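Local coordinates for protein phytochromobilin synthase (Solanum lycopersicum, PDB 6KME) that binds biliverdin IX alpha and probably reduces it with electrons from ferredoxin to phytochromobilin, the phytochrome chromophore, at residues N124-D129 and T182-S187; V97-A102 and C114-T119; V31-L36 and S192-A197. The protein carries 1 engineered substitution. All blocks are in the same frame, centred on the assembly; numbering follows the deposited sequence.

How the contacts relate
Contacts 1 and 2 are buried and belong to one antiparallel sheet, whereas contact 3 is only partly buried and joins the N-terminal loop and first turn of helix 34-47 to helix 188-211. Strands 112-119 and 123-131 are neighbours, so contacts 1 and 2 share a backbone seam; the centre of contact 2 lies about 7 Å from the centre of the chain, against about 14 Å and 16 Å for the centres of contacts 1 and 3. Both strand pairs combine backbone bonding with a face turned to biliverdin: contact 1 brings Ile125, Val127 and Arg183 to the bilin, while contact 2 adds a hydrogen bond from Asn116. Contact 3 relies on apolar side chains, and Tyr33, Leu36 and Leu194 carry its packing onto Phe117 of contact 2.

Contact 1 (N124-D129 and T182-S187). With BLA (biliverdine IX alpha), chain B.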
loop_
_atom_site.group_PDB
_atom_site.type_symbol
_atom_site.label_atom_id
_atom_site.label_comp_id
_atom_site.label_asym_id
_atom_site.label_seq_id
_atom_site.Cartn_x
_atom_site.Cartn_y
_atom_site.Cartn_z
ATOM N N ASN A 124 -5.799 -5.547 15.508
ATOM C CA ASN A 124 -5.783 -4.908 14.200
ATOM C C ASN A 124 -4.426 -4.265 13.986
ATOM O O ASN A 124 -3.938 -3.554 14.868
ATOM C CB ASN A 124 -6.887 -3.856 14.085
ATOM C CG ASN A 124 -8.260 -4.444 14.292
ATOM O OD1 ASN A 124 -8.949 -4.793 13.336
ATOM N ND2 ASN A 124 -8.655 -4.577 15.543
ATOM N N ILE A 125 -3.813 -4.539 12.830
ATOM C CA ILE A 125 -2.513 -3.990 12.445
ATOM C C ILE A 125 -2.723 -3.351 11.078
ATOM O O ILE A 125 -3.049 -4.046 10.103
ATOM C CB ILE A 125 -1.406 -5.054 12.402
ATOM C CG1 ILE A 125 -1.300 -5.783 13.744
ATOM C CG2 ILE A 125 -0.074 -4.431 12.011
ATOM C CD1 ILE A 125 -0.270 -6.920 13.783
ATOM N N ILE A 126 -2.568 -2.027 11.010
ATOM C CA ILE A 126 -3.189 -1.202 9.974
ATOM C C ILE A 126 -2.154 -0.259 9.370
ATOM O O ILE A 126 -1.475 0.475 10.101
ATOM C CB ILE A 126 -4.357 -0.376 10.550
ATOM C CG1 ILE A 126 -5.376 -1.261 11.283
ATOM C CG2 ILE A 126 -5.012 0.481 9.465
ATOM C CD1 ILE A 126 -6.154 -2.202 10.368
ATOM N N VAL A 127 -2.057 -0.249 8.040
ATOM C CA VAL A 127 -1.400 0.834 7.309
ATOM C C VAL A 127 -2.388 1.391 6.284
ATOM O O VAL A 127 -2.948 0.642 5.469
ATOM C CB VAL A 127 -0.088 0.378 6.635
ATOM C CG1 VAL A 127 0.472 1.503 5.745
ATOM C CG2 VAL A 127 0.954 -0.031 7.665
ATOM N N LEU A 128 -2.613 2.706 6.341
ATOM C CA LEU A 128 -3.468 3.420 5.399
ATOM C C LEU A 128 -2.733 4.684 4.973
ATOM O O LEU A 128 -2.370 5.500 5.830
ATOM C CB LEU A 128 -4.819 3.765 6.047
ATOM C CG LEU A 128 -5.791 4.648 5.242
ATOM C CD1 LEU A 128 -6.200 3.939 3.942
ATOM C CD2 LEU A 128 -7.006 4.984 6.095
ATOM N N ASP A 129 -2.506 4.858 3.663
ATOM C CA ASP A 129 -1.669 5.976 3.247
ATOM C C ASP A 129 -1.869 6.303 1.775
ATOM O O ASP A 129 -2.369 5.493 0.986
ATOM C CB ASP A 129 -0.189 5.680 3.500
ATOM C CG ASP A 129 0.691 6.923 3.431
ATOM O OD1 ASP A 129 0.192 8.059 3.649
ATOM O OD2 ASP A 129 1.902 6.760 3.162
ATOM N N THR A 182 -1.037 2.057 12.659
ATOM C CA THR A 182 -1.701 1.927 13.948
ATOM C C THR A 182 -1.935 0.457 14.267
ATOM O O THR A 182 -2.002 -0.398 13.378
ATOM C CB THR A 182 -3.028 2.731 13.987
ATOM O OG1 THR A 182 -3.533 2.806 15.326
ATOM C CG2 THR A 182 -4.119 2.130 13.075
ATOM N N ARG A 183 -2.014 0.183 15.564
ATOM C CA ARG A 183 -2.441 -1.089 16.122
ATOM C C ARG A 183 -3.549 -0.797 17.121
ATOM O O ARG A 183 -3.437 0.149 17.907
ATOM C CB ARG A 183 -1.277 -1.815 16.851
ATOM C CG ARG A 183 -0.008 -2.069 16.026
ATOM C CD ARG A 183 1.112 -2.632 16.944
ATOM N NE ARG A 183 2.394 -2.846 16.254
ATOM C CZ ARG A 183 2.787 -3.998 15.718
ATOM N NH1 ARG A 183 2.001 -5.072 15.769
ATOM N NH2 ARG A 183 3.971 -4.085 15.125
ATOM N N PHE A 184 -4.615 -1.596 17.104
ATOM C CA PHE A 184 -5.662 -1.387 18.096
ATOM C C PHE A 184 -6.465 -2.666 18.268
ATOM O O PHE A 184 -6.510 -3.513 17.371
ATOM C CB PHE A 184 -6.581 -0.209 17.724
ATOM C CG PHE A 184 -7.249 -0.335 16.377
ATOM C CD1 PHE A 184 -8.413 -1.079 16.225
ATOM C CD2 PHE A 184 -6.732 0.332 15.266
ATOM C CE1 PHE A 184 -9.047 -1.171 14.966
ATOM C CE2 PHE A 184 -7.353 0.239 14.018
ATOM C CZ PHE A 184 -8.507 -0.514 13.869
ATOM N N SER A 185 -7.069 -2.801 19.447
ATOM C CA SER A 185 -7.962 -3.908 19.745
ATOM C C SER A 185 -9.320 -3.703 19.092
ATOM O O SER A 185 -9.803 -2.576 18.952
ATOM C CB SER A 185 -8.138 -4.063 21.252
ATOM O OG SER A 185 -6.955 -4.595 21.828
ATOM N N SER A 186 -9.945 -4.811 18.707
ATOM C CA SER A 186 -11.184 -4.728 17.945
ATOM C C SER A 186 -12.312 -4.212 18.822
ATOM O O SER A 186 -12.456 -4.618 19.974
ATOM C CB SER A 186 -11.550 -6.095 17.369
ATOM O OG SER A 186 -10.554 -6.555 16.467
ATOM N N SER A 187 -13.095 -3.288 18.278
ATOM C CA SER A 187 -14.311 -2.806 18.915
ATOM C C SER A 187 -15.157 -2.137 17.849
ATOM O O SER A 187 -14.634 -1.739 16.800
ATOM C CB SER A 187 -14.005 -1.818 20.056
ATOM O OG SER A 187 -13.566 -0.562 19.558
HETATM C CHA BLA B . 2.609 -6.137 10.309
HETATM N NA BLA B . 2.478 -4.596 8.228
HETATM C C1A BLA B . 2.979 -4.902 9.504
HETATM C C2A BLA B . 3.910 -3.836 9.875
HETATM C C3A BLA B . 3.946 -2.886 8.763
HETATM C C4A BLA B . 3.052 -3.380 7.755
HETATM C CMA BLA B . 4.736 -1.582 8.630
HETATM C CAA BLA B . 4.693 -3.839 11.219
HETATM C CBA BLA B . 5.883 -4.752 11.093
HETATM C CGA BLA B . 7.134 -3.963 10.559
HETATM O O1A BLA B . 7.349 -2.992 11.222
HETATM O O2A BLA B . 7.643 -4.474 9.604
HETATM C CHB BLA B . 2.692 -2.755 6.400
HETATM N NB BLA B . 4.807 -1.923 5.539
HETATM C C1B BLA B . 3.442 -2.241 5.347
HETATM C C2B BLA B . 3.101 -1.441 4.018
HETATM C C3B BLA B . 4.272 -0.980 3.428
HETATM C C4B BLA B . 5.411 -1.334 4.387
HETATM C CMB BLA B . 1.696 -1.493 3.445
HETATM O OB BLA B . 6.622 -1.222 4.285
HETATM C CAB BLA B . 4.728 -0.212 2.212
HETATM C CBB BLA B . 5.898 0.156 1.641
HETATM N NC BLA B . -0.467 -7.589 6.242
HETATM C C1C BLA B . -0.990 -7.206 4.985
HETATM C C2C BLA B . -1.650 -8.468 4.413
HETATM C C3C BLA B . -1.481 -9.486 5.351
HETATM C C4C BLA B . -0.702 -8.938 6.571
HETATM C CMC BLA B . -2.314 -8.386 3.032
HETATM O OC BLA B . -0.826 -6.048 4.635
HETATM C CAC BLA B . -1.961 -10.887 5.211
HETATM C CBC BLA B . -2.110 -11.716 4.154
HETATM C CHD BLA B . -0.236 -9.432 7.760
HETATM N ND BLA B . 1.165 -7.487 8.744
HETATM C C1D BLA B . 0.646 -8.714 8.767
HETATM C C2D BLA B . 1.016 -9.479 10.025
HETATM C C3D BLA B . 1.797 -8.631 10.788
HETATM C C4D BLA B . 1.931 -7.302 9.989
HETATM C CMD BLA B . 0.526 -10.900 10.232
HETATM C CAD BLA B . 2.481 -8.795 12.151
HETATM C CBD BLA B . 3.671 -9.734 12.128
HETATM C CGD BLA B . 4.946 -9.189 11.346
HETATM O O1D BLA B . 5.365 -10.013 10.553
HETATM O O2D BLA B . 5.282 -8.058 11.674
#
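Asn124 and Phe184 form a hydrogen-bonded pair where strand 180-185 forms an outermost strand of the seven-stranded antiparallel sheet at the centre of the bilin reductase fold. Phe184 N donates to Asn124 O at 3.0 Å, whereas the return bond from Asn124 N to Phe184 O is bent and weak. The asparagine side chain adds to this link. Its CB stands over one face of the Phe184 ring, 3.7 Å from the centroid and displaced toward the rim, a CH-pi contact. Because CG lies beside its own backbone N (chi1 -59°), the amide continues across the same aromatic group, CG resting 3.4 Å from Phe184 CE1 with amide and ring planes 18° apart. At the tip ND2 reaches two acceptors: Phe184 O, through a fairly straight bond of 3.0 Å that comes from above the carbonyl plane, and Ser186 OG at 2.9 Å. OD1 is bonded outside the two segments, to Thr119 and His191, so both ends of the amide are tied and its orientation is fixed. Farther along, Ile126 and Thr182 exchange two backbone bonds while Ile126 CB lies alongside Thr182 CG2. These side chains share the sheet face covered by helix 188-211. The other face carries Ile125 and Arg183 and turns to biliverdin: Ile125 CD1 approaches Arg183 NH1 to 3.5 Å, and Ile125 CG2 sits 3.6 Å from CHA of the bilin.

Contact 2 (V97-A102 and C114-T119); sequences VLDFAA and CANFFT. With BLA (biliverdine IX alpha), chain B.
Leu98 and Phe117 form the apolar centre, lying side by side with Leu98 CD2 4.0 Å from Phe117 CD2. Helices 34-47 and 188-211 pack on this face, where Phe100 and Ala115 make the next pair. The backbones of both pairs are bonded in both directions, Phe117 N to Leu98 O at 2.8 Å being one example. The opposite face meets biliverdin. Val97 CG2 touches Phe118 CD1 at 3.6 Å, and with CG opposite the backbone N (chi1 178°) the ring of Phe118 extends along the bilin, whose methyl CMD lies over one face. Were Phe118 replaced by alanine, CMD would probably lose this aromatic support, with a gap opened beside Val97 CG2 and the bridge carbon CHD. Farther along the same face comes the polar edge. Asn116 ND2 donates to the terminal lactam oxygen OC of biliverdin at 2.7 Å, while a water bridges Asn116 OD1 and Asp99 OD1, donating to both at 2.6 Å. Arg85 forms a salt bridge with Asp99 OD1, and Arg235 bonds to Asn116 OD1. The segments thus make an antiparallel beta hairpin whose one side is hydrophobic core and whose other side forms a wall of the bilin pocket, as in ferredoxin-dependent bilin reductases generally.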
loop_
_atom_site.group_PDB
_atom_site.type_symbol
_atom_site.label_atom_id
_atom_site.label_comp_id
_atom_site.label_asym_id
_atom_site.label_seq_id
_atom_site.Cartn_x
_atom_site.Cartn_y
_atom_site.Cartn_z
ATOM N N VAL A 97 -8.637 -9.795 6.240
ATOM C CA VAL A 97 -7.520 -9.084 5.632
ATOM C C VAL A 97 -8.023 -8.289 4.432
ATOM O O VAL A 97 -8.842 -8.783 3.649
ATOM C CB VAL A 97 -6.394 -10.044 5.196
ATOM C CG1 VAL A 97 -5.268 -9.251 4.564
ATOM C CG2 VAL A 97 -5.883 -10.879 6.387
ATOM N N LEU A 98 -7.525 -7.060 4.294
ATOM C CA LEU A 98 -7.710 -6.246 3.101
ATOM C C LEU A 98 -6.352 -5.740 2.628
ATOM O O LEU A 98 -5.597 -5.151 3.408
ATOM C CB LEU A 98 -8.653 -5.054 3.364
ATOM C CG LEU A 98 -8.852 -4.111 2.154
ATOM C CD1 LEU A 98 -9.626 -4.815 1.042
ATOM C CD2 LEU A 98 -9.561 -2.806 2.557
ATOM N N ASP A 99 -6.037 -5.985 1.357
ATOM C CA ASP A 99 -4.957 -5.298 0.649
ATOM C C ASP A 99 -5.583 -4.663 -0.583
ATOM O O ASP A 99 -5.939 -5.369 -1.533
ATOM C CB ASP A 99 -3.818 -6.243 0.250
ATOM C CG ASP A 99 -2.612 -5.498 -0.393
ATOM O OD1 ASP A 99 -2.803 -4.393 -0.951
ATOM O OD2 ASP A 99 -1.471 -6.017 -0.331
ATOM N N PHE A 100 -5.689 -3.337 -0.563
ATOM C CA PHE A 100 -6.318 -2.537 -1.604
ATOM C C PHE A 100 -5.321 -1.463 -2.018
ATOM O O PHE A 100 -4.813 -0.735 -1.160
ATOM C CB PHE A 100 -7.620 -1.922 -1.060
ATOM C CG PHE A 100 -8.393 -1.133 -2.067
ATOM C CD1 PHE A 100 -8.104 0.204 -2.290
ATOM C CD2 PHE A 100 -9.419 -1.729 -2.788
ATOM C CE1 PHE A 100 -8.830 0.937 -3.234
ATOM C CE2 PHE A 100 -10.131 -1.011 -3.736
ATOM C CZ PHE A 100 -9.835 0.321 -3.952
ATOM N N ALA A 101 -5.009 -1.383 -3.314
ATOM C CA ALA A 101 -4.037 -0.411 -3.803
ATOM C C ALA A 101 -4.449 0.126 -5.168
ATOM O O ALA A 101 -5.082 -0.569 -5.970
ATOM C CB ALA A 101 -2.624 -1.012 -3.920
ATOM N N ALA A 102 -4.062 1.374 -5.425
ATOM C CA ALA A 102 -4.221 2.011 -6.727
ATOM C C ALA A 102 -2.843 2.433 -7.215
ATOM O O ALA A 102 -2.167 3.238 -6.559
ATOM C CB ALA A 102 -5.166 3.208 -6.643
ATOM N N CYS A 114 -2.856 3.171 -0.696
ATOM C CA CYS A 114 -2.408 1.962 -0.012
ATOM C C CYS A 114 -3.265 1.729 1.230
ATOM O O CYS A 114 -3.294 2.574 2.130
ATOM C CB CYS A 114 -0.926 2.097 0.352
ATOM S SG CYS A 114 -0.254 0.807 1.433
ATOM N N ALA A 115 -3.969 0.596 1.279
ATOM C CA ALA A 115 -4.715 0.183 2.471
ATOM C C ALA A 115 -4.396 -1.280 2.741
ATOM O O ALA A 115 -4.729 -2.154 1.930
ATOM C CB ALA A 115 -6.220 0.384 2.302
ATOM N N ASN A 116 -3.738 -1.541 3.872
ATOM C CA ASN A 116 -3.318 -2.886 4.270
ATOM C C ASN A 116 -3.805 -3.121 5.698
ATOM O O ASN A 116 -3.194 -2.646 6.666
ATOM C CB ASN A 116 -1.806 -3.051 4.160
ATOM C CG ASN A 116 -1.353 -3.272 2.736
ATOM O OD1 ASN A 116 -1.224 -2.326 1.964
ATOM N ND2 ASN A 116 -1.129 -4.524 2.375
ATOM N N PHE A 117 -4.913 -3.846 5.830
ATOM C CA PHE A 117 -5.551 -4.073 7.124
ATOM C C PHE A 117 -5.422 -5.544 7.486
ATOM O O PHE A 117 -5.934 -6.405 6.762
ATOM C CB PHE A 117 -7.028 -3.692 7.085
ATOM C CG PHE A 117 -7.306 -2.268 6.670
ATOM C CD1 PHE A 117 -6.298 -1.310 6.615
ATOM C CD2 PHE A 117 -8.599 -1.889 6.364
ATOM C CE1 PHE A 117 -6.579 -0.002 6.237
ATOM C CE2 PHE A 117 -8.888 -0.572 5.984
ATOM C CZ PHE A 117 -7.871 0.364 5.930
ATOM N N PHE A 118 -4.762 -5.839 8.601
ATOM C CA PHE A 118 -4.682 -7.210 9.086
ATOM C C PHE A 118 -5.414 -7.317 10.422
ATOM O O PHE A 118 -4.961 -6.771 11.438
ATOM C CB PHE A 118 -3.240 -7.689 9.218
ATOM C CG PHE A 118 -3.147 -9.080 9.760
ATOM C CD1 PHE A 118 -3.448 -10.174 8.952
ATOM C CD2 PHE A 118 -2.829 -9.299 11.088
ATOM C CE1 PHE A 118 -3.393 -11.471 9.466
ATOM C CE2 PHE A 118 -2.772 -10.588 11.603
ATOM C CZ PHE A 118 -3.051 -11.673 10.784
ATOM N N THR A 119 -6.518 -8.064 10.427
ATOM C CA THR A 119 -7.411 -8.141 11.572
ATOM C C THR A 119 -7.587 -9.585 12.027
ATOM O O THR A 119 -7.684 -10.504 11.209
ATOM C CB THR A 119 -8.768 -7.507 11.213
ATOM O OG1 THR A 119 -8.563 -6.115 10.908
ATOM C CG2 THR A 119 -9.758 -7.638 12.348
HETATM C CHA BLA B . 2.609 -6.137 10.309
HETATM N NA BLA B . 2.478 -4.596 8.228
HETATM C C1A BLA B . 2.979 -4.902 9.504
HETATM C C2A BLA B . 3.910 -3.836 9.875
HETATM C C3A BLA B . 3.946 -2.886 8.763
HETATM C C4A BLA B . 3.052 -3.380 7.755
HETATM C CMA BLA B . 4.736 -1.582 8.630
HETATM C CAA BLA B . 4.693 -3.839 11.219
HETATM C CBA BLA B . 5.883 -4.752 11.093
HETATM C CGA BLA B . 7.134 -3.963 10.559
HETATM O O1A BLA B . 7.349 -2.992 11.222
HETATM O O2A BLA B . 7.643 -4.474 9.604
HETATM C CHB BLA B . 2.692 -2.755 6.400
HETATM N NB BLA B . 4.807 -1.923 5.539
HETATM C C1B BLA B . 3.442 -2.241 5.347
HETATM C C2B BLA B . 3.101 -1.441 4.018
HETATM C C3B BLA B . 4.272 -0.980 3.428
HETATM C C4B BLA B . 5.411 -1.334 4.387
HETATM C CMB BLA B . 1.696 -1.493 3.445
HETATM O OB BLA B . 6.622 -1.222 4.285
HETATM C CAB BLA B . 4.728 -0.212 2.212
HETATM C CBB BLA B . 5.898 0.156 1.641
HETATM N NC BLA B . -0.467 -7.589 6.242
HETATM C C1C BLA B . -0.990 -7.206 4.985
HETATM C C2C BLA B . -1.650 -8.468 4.413
HETATM C C3C BLA B . -1.481 -9.486 5.351
HETATM C C4C BLA B . -0.702 -8.938 6.571
HETATM C CMC BLA B . -2.314 -8.386 3.032
HETATM O OC BLA B . -0.826 -6.048 4.635
HETATM C CAC BLA B . -1.961 -10.887 5.211
HETATM C CBC BLA B . -2.110 -11.716 4.154
HETATM C CHD BLA B . -0.236 -9.432 7.760
HETATM N ND BLA B . 1.165 -7.487 8.744
HETATM C C1D BLA B . 0.646 -8.714 8.767
HETATM C C2D BLA B . 1.016 -9.479 10.025
HETATM C C3D BLA B . 1.797 -8.631 10.788
HETATM C C4D BLA B . 1.931 -7.302 9.989
HETATM C CMD BLA B . 0.526 -10.900 10.232
HETATM C CAD BLA B . 2.481 -8.795 12.151
HETATM C CBD BLA B . 3.671 -9.734 12.128
HETATM C CGD BLA B . 4.946 -9.189 11.346
HETATM O O1D BLA B . 5.365 -10.013 10.553
HETATM O O2D BLA B . 5.282 -8.058 11.674
HETATM O O HOH W 1 -1.510 -2.099 -0.657
#

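Contact 3 (V31-L36 and S192-A197)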
loop_
_atom_site.group_PDB
_atom_site.type_symbol
_atom_site.label_atom_id
_atom_site.label_comp_id
_atom_site.label_asym_id
_atom_site.label_seq_id
_atom_site.Cartn_x
_atom_site.Cartn_y
_atom_site.Cartn_z
ATOM N N VAL A 31 -15.681 -6.913 11.397
ATOM C CA VAL A 31 -16.186 -6.109 10.287
ATOM C C VAL A 31 -15.953 -6.815 8.962
ATOM O O VAL A 31 -15.209 -7.795 8.889
ATOM C CB VAL A 31 -15.543 -4.707 10.255
ATOM C CG1 VAL A 31 -16.267 -3.767 11.201
ATOM C CG2 VAL A 31 -14.055 -4.793 10.582
ATOM N N SER A 32 -16.586 -6.305 7.911
ATOM C CA SER A 32 -16.437 -6.855 6.571
ATOM C C SER A 32 -15.747 -5.816 5.699
ATOM O O SER A 32 -16.354 -4.805 5.322
ATOM C CB SER A 32 -17.786 -7.258 5.985
ATOM O OG SER A 32 -17.607 -7.915 4.744
ATOM N N TYR A 33 -14.485 -6.073 5.361
ATOM C CA TYR A 33 -13.766 -5.143 4.497
ATOM C C TYR A 33 -14.288 -5.138 3.063
ATOM O O TYR A 33 -13.952 -4.219 2.307
ATOM C CB TYR A 33 -12.275 -5.471 4.513
ATOM C CG TYR A 33 -11.635 -5.191 5.853
ATOM C CD1 TYR A 33 -11.970 -4.051 6.572
ATOM C CD2 TYR A 33 -10.712 -6.078 6.409
ATOM C CE1 TYR A 33 -11.392 -3.784 7.798
ATOM C CE2 TYR A 33 -10.132 -5.825 7.634
ATOM C CZ TYR A 33 -10.471 -4.676 8.324
ATOM O OH TYR A 33 -9.890 -4.422 9.547
ATOM N N LYS A 34 -15.080 -6.144 2.666
ATOM C CA LYS A 34 -15.743 -6.090 1.362
ATOM C C LYS A 34 -16.571 -4.821 1.220
ATOM O O LYS A 34 -16.663 -4.250 0.124
ATOM C CB LYS A 34 -16.629 -7.323 1.160
ATOM C CG LYS A 34 -15.890 -8.585 0.744
ATOM C CD LYS A 34 -16.866 -9.660 0.277
ATOM C CE LYS A 34 -16.831 -9.840 -1.239
ATOM N NZ LYS A 34 -17.059 -8.579 -2.013
ATOM N N LYS A 35 -17.195 -4.370 2.315
ATOM C CA LYS A 35 -17.937 -3.113 2.294
ATOM C C LYS A 35 -17.072 -1.977 1.767
ATOM O O LYS A 35 -17.551 -1.105 1.029
ATOM C CB LYS A 35 -18.453 -2.771 3.699
ATOM C CG LYS A 35 -19.621 -3.624 4.204
ATOM C CD LYS A 35 -19.967 -3.326 5.681
ATOM C CE LYS A 35 -18.996 -4.016 6.660
ATOM N NZ LYS A 35 -19.341 -3.925 8.119
ATOM N N LEU A 36 -15.789 -1.969 2.144
ATOM C CA LEU A 36 -14.907 -0.874 1.760
ATOM C C LEU A 36 -14.503 -0.980 0.297
ATOM O O LEU A 36 -14.351 0.044 -0.379
ATOM C CB LEU A 36 -13.660 -0.848 2.652
ATOM C CG LEU A 36 -13.847 -0.395 4.103
ATOM C CD1 LEU A 36 -12.509 -0.458 4.838
ATOM C CD2 LEU A 36 -14.457 1.003 4.164
ATOM N N SER A 192 -15.406 1.462 13.267
ATOM C CA SER A 192 -16.119 2.589 12.674
ATOM C C SER A 192 -15.156 3.709 12.295
ATOM O O SER A 192 -15.270 4.294 11.214
ATOM C CB SER A 192 -17.193 3.092 13.642
ATOM O OG SER A 192 -17.749 4.321 13.202
ATOM N N VAL A 193 -14.189 4.012 13.165
ATOM C CA VAL A 193 -13.200 5.041 12.848
ATOM C C VAL A 193 -12.347 4.618 11.656
ATOM O O VAL A 193 -12.058 5.427 10.757
ATOM C CB VAL A 193 -12.339 5.343 14.086
ATOM C CG1 VAL A 193 -11.232 6.310 13.737
ATOM C CG2 VAL A 193 -13.210 5.920 15.192
ATOM N N LEU A 194 -11.934 3.348 11.626
ATOM C CA LEU A 194 -11.120 2.856 10.521
ATOM C C LEU A 194 -11.855 2.979 9.196
ATOM O O LEU A 194 -11.257 3.355 8.179
ATOM C CB LEU A 194 -10.735 1.399 10.769
ATOM C CG LEU A 194 -9.957 0.721 9.641
ATOM C CD1 LEU A 194 -8.627 1.423 9.415
ATOM C CD2 LEU A 194 -9.750 -0.774 9.935
ATOM N N PHE A 195 -13.146 2.634 9.182
ATOM C CA PHE A 195 -13.936 2.774 7.963
ATOM C C PHE A 195 -14.004 4.231 7.521
ATOM O O PHE A 195 -13.803 4.540 6.342
ATOM C CB PHE A 195 -15.339 2.199 8.176
ATOM C CG PHE A 195 -15.439 0.720 7.905
ATOM C CD1 PHE A 195 -14.509 -0.167 8.437
ATOM C CD2 PHE A 195 -16.475 0.213 7.131
ATOM C CE1 PHE A 195 -14.603 -1.533 8.193
ATOM C CE2 PHE A 195 -16.571 -1.152 6.880
ATOM C CZ PHE A 195 -15.636 -2.024 7.414
ATOM N N SER A 196 -14.274 5.148 8.457
ATOM C CA SER A 196 -14.343 6.568 8.107
ATOM C C SER A 196 -13.019 7.064 7.536
ATOM O O SER A 196 -13.003 7.875 6.602
ATOM C CB SER A 196 -14.731 7.396 9.333
ATOM O OG SER A 196 -16.033 7.066 9.785
ATOM N N ALA A 197 -11.897 6.585 8.087
ATOM C CA ALA A 197 -10.572 6.980 7.611
ATOM C C ALA A 197 -10.317 6.480 6.191
ATOM O O ALA A 197 -9.819 7.230 5.345
ATOM C CB ALA A 197 -9.487 6.455 8.563
#
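Apolar packing of Phe195 against Leu36 and the residues before it docks the start of the modelled chain, leading into helix 34-47, onto helix 188-211, on the side of the central sheet away from biliverdin. Phe195 is the hub. Leu36 CG sits 4.0 Å from its ring centroid, almost on the normal, so the leucine covers one face of the ring, a CH-pi contact, and Leu36 CD2 comes within 3.7 Å of Phe195 CD2. Around the ring, Val31 CB and Tyr33 CE1 each lie 3.9 Å from Phe195 CE1, although Val31 is poorly ordered. At the edge, near the ring plane, Ser32 O is 3.6 Å from Phe195 CZ. Lys35 bends at its third torsion (chi3 -79°), which brings its methylene CE to 3.8 Å from Phe195 CE2. The Leu194 and Tyr33 side chains cross at about a right angle, Leu194 CD2 lying 3.7 Å from Tyr33 OH. That hydroxyl is hydrogen-bonded to Thr119, and the Tyr33 ring makes an edge-to-face (T-shaped) contact with Phe117, which ties the segment to the sheet. No hydrogen bond crosses between 31-36 and 192-197, which implies that their mutual fit rests on shape and burial of carbon, with polar anchoring supplied through Tyr33 by the neighbouring strand.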